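Local structure of alpha-1,6-mannanase (Bacteroides thetaiotaomicron, 4V1S) at residues A[86-90]-A[378-382]; A[93-97]-A[385-390]. The protein probably hydrolyses alpha-1,6-mannosidic linkages in mannans, as a glycoside hydrolase family 76 protein of a gut bacterium. One frame throughout, in Å; residues are numbered along the deposited sequence. Where two conformers were deposited one is given.

How the contacts relate
The two contacts show how one helix pair can change its chemistry along its length. Both join helix 81-97 to helix 374-394, which run in the same direction, and the contact centres lie about 11 Å apart. Contact 1 is wholly buried, about 9 Å from the centre of the chain, and rests on aromatic rings and small side chains with no hydrogen bond between its segments. Contact 2 lies further out, at about 16 Å, and is partly buried; there a carboxylate, a guanidinium and an amide join the apolar packing. The segment axes approach to 8.3 and 9.1 Å, their angle opening from 17° to 32°. The contacts touch where Thr90 O packs on Met385 CG.

Contact 1: A[86-90]-A[378-382]; sequences FLLYT and TVAAY
The rings of Phe86 and Tyr382 each offer a face to an aliphatic carbon from the opposing helix. Over the centre of the Phe86 ring sits Val379 CB, 3.7 Å from the centroid in a CH-pi contact, with Val379 CG2 beside it above CE1. At the edge of the same ring, near its plane, lies Tyr382 CD2. The Tyr382 ring takes Tyr89 CB on one face, offset toward the rim, and the edge of the Tyr89 ring also approaches that face, the planes inclined at 54° with centroids 5.2 Å apart. This placement follows from Tyr382 holding CG anti to its own N (chi1 170°). Its hydroxyl bonds Asp321, while that of Tyr89 bonds the carbonyl of Trp147. Beside the rings, Thr378 turns CG2 onto Leu87 CG (3.6 Å) and places OG1 against Phe86 CB, an oxygen hydrogen-bonded to the carbonyls of Leu374 and Gly83, which share it. Thr90 OG1 donates back to Phe86 O at 2.7 Å, on the opposite face of that carbonyl from Thr90 N, so a buried hydroxyl is satisfied within its own helix. Close parallel packing of helices so distant in sequence is consistent with neighbouring inner helices of the (alpha/alpha)6 barrel of family 76.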
loop_
_atom_site.group_PDB
_atom_site.type_symbol
_atom_site.label_atom_id
_atom_site.label_comp_id
_atom_site.label_asym_id
_atom_site.label_seq_id
_atom_site.Cartn_x
_atom_site.Cartn_y
_atom_site.Cartn_z
ATOM N N PHE A 86 -6.558 2.434 1.296
ATOM C CA PHE A 86 -6.942 1.834 0.032
ATOM C C PHE A 86 -8.010 2.638 -0.709
ATOM O O PHE A 86 -7.974 2.684 -1.916
ATOM C CB PHE A 86 -7.403 0.406 0.199
ATOM C CG PHE A 86 -6.304 -0.535 0.624
ATOM C CD1 PHE A 86 -5.304 -0.893 -0.258
ATOM C CD2 PHE A 86 -6.337 -1.182 1.878
ATOM C CE1 PHE A 86 -4.315 -1.798 0.089
ATOM C CE2 PHE A 86 -5.331 -2.091 2.248
ATOM C CZ PHE A 86 -4.332 -2.392 1.345
ATOM N N LEU A 87 -8.914 3.292 0.015
ATOM C CA LEU A 87 -9.853 4.161 -0.650
ATOM C C LEU A 87 -9.106 5.346 -1.265
ATOM O O LEU A 87 -9.327 5.692 -2.403
ATOM C CB LEU A 87 -10.945 4.646 0.331
ATOM C CG LEU A 87 -11.942 3.620 0.800
ATOM C CD1 LEU A 87 -12.851 4.215 1.848
ATOM C CD2 LEU A 87 -12.750 3.108 -0.387
ATOM N N LEU A 88 -8.174 5.941 -0.520
ATOM C CA LEU A 88 -7.360 7.027 -1.071
ATOM C C LEU A 88 -6.683 6.587 -2.383
ATOM O O LEU A 88 -6.691 7.308 -3.381
ATOM C CB LEU A 88 -6.300 7.420 -0.042
ATOM C CG LEU A 88 -5.292 8.490 -0.420
ATOM C CD1 LEU A 88 -5.997 9.815 -0.650
ATOM C CD2 LEU A 88 -4.212 8.624 0.655
ATOM N N TYR A 89 -6.056 5.418 -2.363
ATOM C CA TYR A 89 -5.394 4.869 -3.562
ATOM C C TYR A 89 -6.396 4.683 -4.729
ATOM O O TYR A 89 -6.084 4.923 -5.892
ATOM C CB TYR A 89 -4.786 3.513 -3.253
ATOM C CG TYR A 89 -3.605 3.460 -2.321
ATOM C CD1 TYR A 89 -2.952 4.606 -1.863
ATOM C CD2 TYR A 89 -3.116 2.209 -1.897
ATOM C CE1 TYR A 89 -1.877 4.493 -0.963
ATOM C CE2 TYR A 89 -2.024 2.090 -1.061
ATOM C CZ TYR A 89 -1.372 3.237 -0.600
ATOM O OH TYR A 89 -0.239 3.099 0.218
ATOM N N THR A 90 -7.605 4.248 -4.389
ATOM C CA THR A 90 -8.628 3.970 -5.393
ATOM C C THR A 90 -9.082 5.243 -6.076
ATOM O O THR A 90 -9.098 5.344 -7.312
ATOM C CB THR A 90 -9.838 3.262 -4.773
ATOM O OG1 THR A 90 -9.383 2.060 -4.177
ATOM C CG2 THR A 90 -10.871 2.969 -5.807
ATOM N N THR A 378 -11.783 -2.760 0.370
ATOM C CA THR A 378 -11.183 -1.569 -0.218
ATOM C C THR A 378 -9.931 -1.938 -1.069
ATOM O O THR A 378 -9.683 -1.298 -2.100
ATOM C CB THR A 378 -10.831 -0.533 0.840
ATOM O OG1 THR A 378 -9.940 -1.082 1.809
ATOM C CG2 THR A 378 -12.103 0.054 1.500
ATOM N N VAL A 379 -9.144 -2.941 -0.644
ATOM C CA VAL A 379 -8.014 -3.359 -1.469
ATOM C C VAL A 379 -8.509 -3.934 -2.797
ATOM O O VAL A 379 -7.893 -3.730 -3.813
ATOM C CB VAL A 379 -7.070 -4.287 -0.735
ATOM C CG1 VAL A 379 -7.746 -5.585 -0.309
ATOM C CG2 VAL A 379 -5.836 -4.558 -1.552
ATOM N N ALA A 380 -9.636 -4.655 -2.780
ATOM C CA ALA A 380 -10.211 -5.164 -4.028
ATOM C C ALA A 380 -10.638 -4.024 -4.955
ATOM O O ALA A 380 -10.336 -4.041 -6.126
ATOM C CB ALA A 380 -11.367 -6.097 -3.748
ATOM N N ALA A 381 -11.310 -3.013 -4.409
ATOM C CA ALA A 381 -11.690 -1.864 -5.193
ATOM C C ALA A 381 -10.480 -1.211 -5.839
ATOM O O ALA A 381 -10.515 -0.835 -7.015
ATOM C CB ALA A 381 -12.448 -0.861 -4.334
ATOM N N TYR A 382 -9.389 -1.086 -5.065
ATOM C CA TYR A 382 -8.162 -0.495 -5.570
ATOM C C TYR A 382 -7.596 -1.296 -6.754
ATOM O O TYR A 382 -7.296 -0.731 -7.815
ATOM C CB TYR A 382 -7.158 -0.359 -4.435
ATOM C CG TYR A 382 -5.755 0.008 -4.844
ATOM C CD1 TYR A 382 -5.519 1.073 -5.686
ATOM C CD2 TYR A 382 -4.655 -0.685 -4.343
ATOM C CE1 TYR A 382 -4.209 1.425 -6.071
ATOM C CE2 TYR A 382 -3.363 -0.368 -4.720
ATOM C CZ TYR A 382 -3.125 0.696 -5.576
ATOM O OH TYR A 382 -1.837 0.978 -5.939
#

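Contact 2: A[93-97]-A[385-390]; sequences EGISL and MRAANY
Glu93 reaches across to helix 374-394 and meets both Arg386 and Asn389 through a single oxygen, OE2. The carboxylate stands steeply against both partners: its plane is 76° from that of the guanidinium and almost perpendicular to that of the amide. Arg386 NH1 makes a nearly straight salt-bridging hydrogen bond of 3.0 Å (N-H...O 169°), with OE2 in the guanidinium plane at its edge. Asn389 ND2 donates to OE2 at 2.9 Å from the other face of the carboxylate, so OE2 is gripped from both sides. Glu93 sets CG anti to the backbone N (chi1 -169°) and then bends at chi2, which brings OE2 between the two donors. Second partners hold the donors in turn: Arg386 NE pairs with Asp321, and Asn389 OD1 accepts from Arg392. With an alanine in place of Glu93, Arg386 NH1 and Asn389 ND2 would probably lose their shared acceptor, the amide then held chiefly through OD1. Alongside the polar group, Met385 runs antiparallel to the Glu93 side chain, CG 3.7 Å from Glu93 CB, and bends to lay CE on Gly94 CA at 3.6 Å. Leu97 sets CD2 on Asn389 CB (3.8 Å) and CD1 beside the adjoining Ala388. Apolar packing flanked by a salt bridge thus joins helix 81-97, probably the first inner helix, to helix 374-394, the last, a seam that would close the inner ring of the (alpha/alpha)6 barrel.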
loop_
_atom_site.group_PDB
_atom_site.type_symbol
_atom_site.label_atom_id
_atom_site.label_comp_id
_atom_site.label_asym_id
_atom_site.label_seq_id
_atom_site.Cartn_x
_atom_site.Cartn_y
_atom_site.Cartn_z
ATOM N N GLU A 93 -6.311 6.701 -8.280
ATOM C CA GLU A 93 -6.230 6.020 -9.568
ATOM C C GLU A 93 -7.423 6.369 -10.460
ATOM O O GLU A 93 -7.278 6.486 -11.682
ATOM C CB GLU A 93 -6.112 4.519 -9.381
ATOM C CG GLU A 93 -5.761 3.719 -10.621
ATOM C CD GLU A 93 -4.307 3.839 -11.092
ATOM O OE1 GLU A 93 -3.601 4.783 -10.701
ATOM O OE2 GLU A 93 -3.857 2.972 -11.894
ATOM N N GLY A 94 -8.589 6.552 -9.846
ATOM C CA GLY A 94 -9.783 6.992 -10.567
ATOM C C GLY A 94 -9.577 8.249 -11.399
ATOM O O GLY A 94 -10.143 8.365 -12.490
ATOM N N ILE A 95 -8.743 9.170 -10.907
ATOM C CA ILE A 95 -8.499 10.418 -11.622
ATOM C C ILE A 95 -7.951 10.138 -13.041
ATOM O O ILE A 95 -8.212 10.901 -13.974
ATOM C CB ILE A 95 -7.503 11.350 -10.866
ATOM C CG1 ILE A 95 -7.974 11.728 -9.446
ATOM C CG2 ILE A 95 -7.284 12.611 -11.656
ATOM C CD1 ILE A 95 -9.292 12.456 -9.365
ATOM N N SER A 96 -7.176 9.058 -13.190
ATOM C CA SER A 96 -6.600 8.681 -14.481
ATOM C C SER A 96 -7.668 8.225 -15.469
ATOM O O SER A 96 -7.496 8.345 -16.681
ATOM C CB SER A 96 -5.537 7.586 -14.319
ATOM O OG SER A 96 -4.407 8.065 -13.597
ATOM N N LEU A 97 -8.774 7.702 -14.951
ATOM C CA LEU A 97 -9.917 7.290 -15.780
ATOM C C LEU A 97 -10.879 8.431 -16.080
ATOM O O LEU A 97 -11.328 8.598 -17.238
ATOM C CB LEU A 97 -10.680 6.165 -15.081
ATOM C CG LEU A 97 -10.154 4.715 -15.027
ATOM C CD1 LEU A 97 -9.977 4.137 -16.423
ATOM C CD2 LEU A 97 -8.889 4.539 -14.217
ATOM N N MET A 385 -9.672 -0.669 -9.910
ATOM C CA MET A 385 -9.419 0.601 -10.537
ATOM C C MET A 385 -8.063 0.574 -11.274
ATOM O O MET A 385 -7.920 1.145 -12.367
ATOM C CB MET A 385 -9.474 1.736 -9.521
ATOM C CG MET A 385 -9.473 3.115 -10.155
ATOM S SD MET A 385 -10.935 3.516 -11.077
ATOM C CE MET A 385 -11.974 4.194 -9.789
ATOM N N ARG A 386 -7.065 -0.059 -10.658
ATOM C CA ARG A 386 -5.778 -0.237 -11.328
ATOM C C ARG A 386 -5.906 -0.985 -12.653
ATOM O O ARG A 386 -5.359 -0.578 -13.692
ATOM C CB ARG A 386 -4.789 -0.950 -10.436
ATOM C CG ARG A 386 -4.384 -0.151 -9.213
ATOM C CD ARG A 386 -3.395 0.925 -9.567
ATOM N NE ARG A 386 -2.046 0.421 -9.540
ATOM C CZ ARG A 386 -1.019 0.866 -10.242
ATOM N NH1 ARG A 386 -1.177 1.831 -11.104
ATOM N NH2 ARG A 386 0.185 0.337 -10.046
ATOM N N ALA A 387 -6.619 -2.082 -12.605
ATOM C CA ALA A 387 -6.883 -2.879 -13.804
ATOM C C ALA A 387 -7.630 -2.054 -14.868
ATOM O O ALA A 387 -7.309 -2.124 -16.029
ATOM C CB ALA A 387 -7.676 -4.120 -13.434
ATOM N N ALA A 388 -8.595 -1.248 -14.446
ATOM C CA ALA A 388 -9.319 -0.381 -15.373
ATOM C C ALA A 388 -8.375 0.591 -16.077
ATOM O O ALA A 388 -8.491 0.834 -17.278
ATOM C CB ALA A 388 -10.415 0.368 -14.623
ATOM N N ASN A 389 -7.421 1.128 -15.329
ATOM C CA ASN A 389 -6.466 2.078 -15.881
ATOM C C ASN A 389 -5.568 1.397 -16.911
ATOM O O ASN A 389 -5.349 1.923 -17.979
ATOM C CB ASN A 389 -5.652 2.713 -14.748
ATOM C CG ASN A 389 -4.823 3.875 -15.207
ATOM O OD1 ASN A 389 -5.193 4.587 -16.145
ATOM N ND2 ASN A 389 -3.697 4.084 -14.560
ATOM N N TYR A 390 -5.048 0.212 -16.586
ATOM C CA TYR A 390 -4.171 -0.491 -17.522
ATOM C C TYR A 390 -4.913 -1.031 -18.756
ATOM O O TYR A 390 -4.338 -1.087 -19.837
ATOM C CB TYR A 390 -3.310 -1.542 -16.818
ATOM C CG TYR A 390 -2.140 -0.886 -16.163
ATOM C CD1 TYR A 390 -2.244 -0.355 -14.878
ATOM C CD2 TYR A 390 -0.944 -0.738 -16.851
ATOM C CE1 TYR A 390 -1.199 0.286 -14.289
ATOM C CE2 TYR A 390 0.131 -0.101 -16.281
ATOM C CZ TYR A 390 0.011 0.428 -15.010
ATOM O OH TYR A 390 1.098 1.055 -14.455
#